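Local coordinates for development-specific protein S (Myxococcus xanthus, PDB 1NPS) that assembles on the surface of myxospores in the presence of calcium ions, its N-terminal domain binding two of them, at residues Lys48-Gln53 with Ser80-Ser85. Numbering follows the deposited sequence.
With CA (calcium ion), chain C.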
# COMPACT_ATOMS: atom_id res chain seq x y z
N LYS A 48 8.06 -4.15 -4.44
CA LYS A 48 7.05 -4.89 -3.68
C LYS A 48 6.68 -4.03 -2.47
O LYS A 48 7.40 -3.09 -2.11
CB LYS A 48 7.57 -6.25 -3.22
CG LYS A 48 8.59 -6.20 -2.09
CD LYS A 48 8.75 -7.57 -1.47
CE LYS A 48 9.63 -7.53 -0.23
NZ LYS A 48 9.79 -8.89 0.35
N ALA A 49 5.55 -4.35 -1.85
CA ALA A 49 5.06 -3.62 -0.70
C ALA A 49 4.58 -4.55 0.39
O ALA A 49 4.10 -5.66 0.12
CB ALA A 49 3.90 -2.69 -1.11
N ILE A 50 4.71 -4.10 1.62
CA ILE A 50 4.22 -4.85 2.77
C ILE A 50 3.20 -3.89 3.40
O ILE A 50 3.56 -2.77 3.78
CB ILE A 50 5.31 -5.19 3.80
CG1 ILE A 50 6.46 -5.93 3.12
CG2 ILE A 50 4.71 -6.09 4.89
CD1 ILE A 50 7.70 -6.16 3.99
N LEU A 51 1.93 -4.29 3.40
CA LEU A 51 0.87 -3.47 3.97
C LEU A 51 0.59 -3.98 5.39
O LEU A 51 0.49 -5.19 5.62
CB LEU A 51 -0.39 -3.56 3.10
CG LEU A 51 -0.17 -3.50 1.58
CD1 LEU A 51 -1.51 -3.53 0.89
CD2 LEU A 51 0.61 -2.25 1.19
N TYR A 52 0.54 -3.07 6.35
CA TYR A 52 0.34 -3.41 7.76
C TYR A 52 -0.97 -2.86 8.29
O TYR A 52 -1.36 -1.75 7.94
CB TYR A 52 1.48 -2.84 8.62
CG TYR A 52 2.87 -3.28 8.23
CD1 TYR A 52 3.43 -4.43 8.78
CD2 TYR A 52 3.63 -2.55 7.33
CE1 TYR A 52 4.71 -4.83 8.43
CE2 TYR A 52 4.90 -2.93 6.98
CZ TYR A 52 5.44 -4.07 7.53
OH TYR A 52 6.70 -4.47 7.15
N GLN A 53 -1.63 -3.62 9.15
CA GLN A 53 -2.89 -3.20 9.73
C GLN A 53 -2.67 -2.16 10.82
O GLN A 53 -3.55 -1.35 11.12
CB GLN A 53 -3.62 -4.41 10.31
CG GLN A 53 -5.05 -4.13 10.76
CD GLN A 53 -5.90 -5.39 10.74
OE1 GLN A 53 -6.35 -5.83 9.68
NE2 GLN A 53 -6.08 -6.01 11.91
N SER A 80 0.16 1.44 7.86
CA SER A 80 1.57 1.73 7.57
C SER A 80 2.00 0.85 6.39
O SER A 80 1.36 -0.18 6.11
CB SER A 80 2.47 1.59 8.81
OG SER A 80 2.47 0.29 9.37
N ILE A 81 3.01 1.30 5.65
CA ILE A 81 3.48 0.59 4.46
C ILE A 81 5.00 0.73 4.25
O ILE A 81 5.58 1.79 4.52
CB ILE A 81 2.81 1.18 3.14
CG1 ILE A 81 1.28 1.19 3.24
CG2 ILE A 81 3.23 0.39 1.90
CD1 ILE A 81 0.58 1.91 2.07
N ARG A 82 5.63 -0.34 3.77
CA ARG A 82 7.06 -0.33 3.44
C ARG A 82 7.13 -0.73 1.97
O ARG A 82 6.62 -1.79 1.58
CB ARG A 82 7.86 -1.34 4.29
CG ARG A 82 7.85 -1.05 5.80
CD ARG A 82 8.82 -1.95 6.57
NE ARG A 82 10.16 -1.89 5.98
CZ ARG A 82 10.99 -2.92 5.88
NH1 ARG A 82 10.67 -4.11 6.38
NH2 ARG A 82 12.17 -2.74 5.30
N VAL A 83 7.63 0.15 1.12
CA VAL A 83 7.76 -0.14 -0.31
C VAL A 83 9.22 -0.49 -0.50
O VAL A 83 10.10 0.30 -0.20
CB VAL A 83 7.33 1.07 -1.17
CG1 VAL A 83 7.49 0.75 -2.66
CG2 VAL A 83 5.87 1.45 -0.84
N ILE A 84 9.47 -1.68 -1.04
CA ILE A 84 10.84 -2.14 -1.17
C ILE A 84 11.28 -2.51 -2.59
O ILE A 84 10.58 -3.25 -3.27
CB ILE A 84 11.05 -3.36 -0.23
CG1 ILE A 84 10.56 -3.02 1.18
CG2 ILE A 84 12.52 -3.75 -0.21
CD1 ILE A 84 10.20 -4.19 2.03
N SER A 85 12.44 -2.01 -3.00
CA SER A 85 13.03 -2.30 -4.31
C SER A 85 13.55 -3.74 -4.37
O SER A 85 14.34 -4.16 -3.53
CB SER A 85 14.22 -1.39 -4.60
OG SER A 85 13.87 -0.03 -4.46
CA CA C . -5.32 0.14 10.42
O HOH W 1 -4.58 -0.29 9.14
O HOH W 2 -5.45 0.78 12.01
O HOH W 3 -6.71 -1.22 11.00
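Tyr-52 lays its ring along the neighbouring strand, so that one edge runs past Ser-80 O to the aliphatic part of Arg-82. With CG anti to the carbonyl carbon (chi1 -58°), the ring reaches two residues along, where CE2 meets Arg-82 CG at 3.7 Å and the hydroxyl OH comes 3.3 Å from Arg-82 CD. Its plane is turned only 18° from that of the guanidinium, which has the tyrosine OH at its edge and Ile-84 CD1 over one face, displaced toward the rim; NE is hydrogen-bonded to Asn-22. A broad, flat side chain suits this place, and an alanine here would probably open a gap beside Ser-80 and leave the arginine's methylenes without their packing partner on this side. Further along the same face, Ile-50 and Ile-84 cross at a slant, their delta methyls touching (CD1 to CD1 3.7 Å), and the extended chain of Lys-48 runs beside Ile-84, bringing CE near that methyl while its ammonium forms a salt bridge with Glu-63.

Strands 48-52 and 80-85 are the antiparallel central pair of the four-stranded sheet in the N-terminal beta/gamma-crystallin domain of protein S, and both belong to its second Greek key. Five backbone hydrogen bonds join them, from the straight Ile-84 N to Lys-48 O bond (2.7 Å, 170°) to Tyr-52 N with Ser-80 O. The opposite face is apolar, as its buried place between the sheets demands: Leu-51 CD2 packs against Ile-81 CG2 at 3.8 Å, the small Ala-49 CB lies 4.4 Å from the same methyl, and Ile-3 and Leu-18 of the other sheet cover this side.

Near the turn, Ser-80 OG, 3.4 Å from Tyr-52 CB, is held by Asn-54 O and Phe-57 N. Just beyond the tyrosine, Gln-53 O binds a calcium ion at 2.4 Å; Asn-36 and Ser-79 bind the same ion.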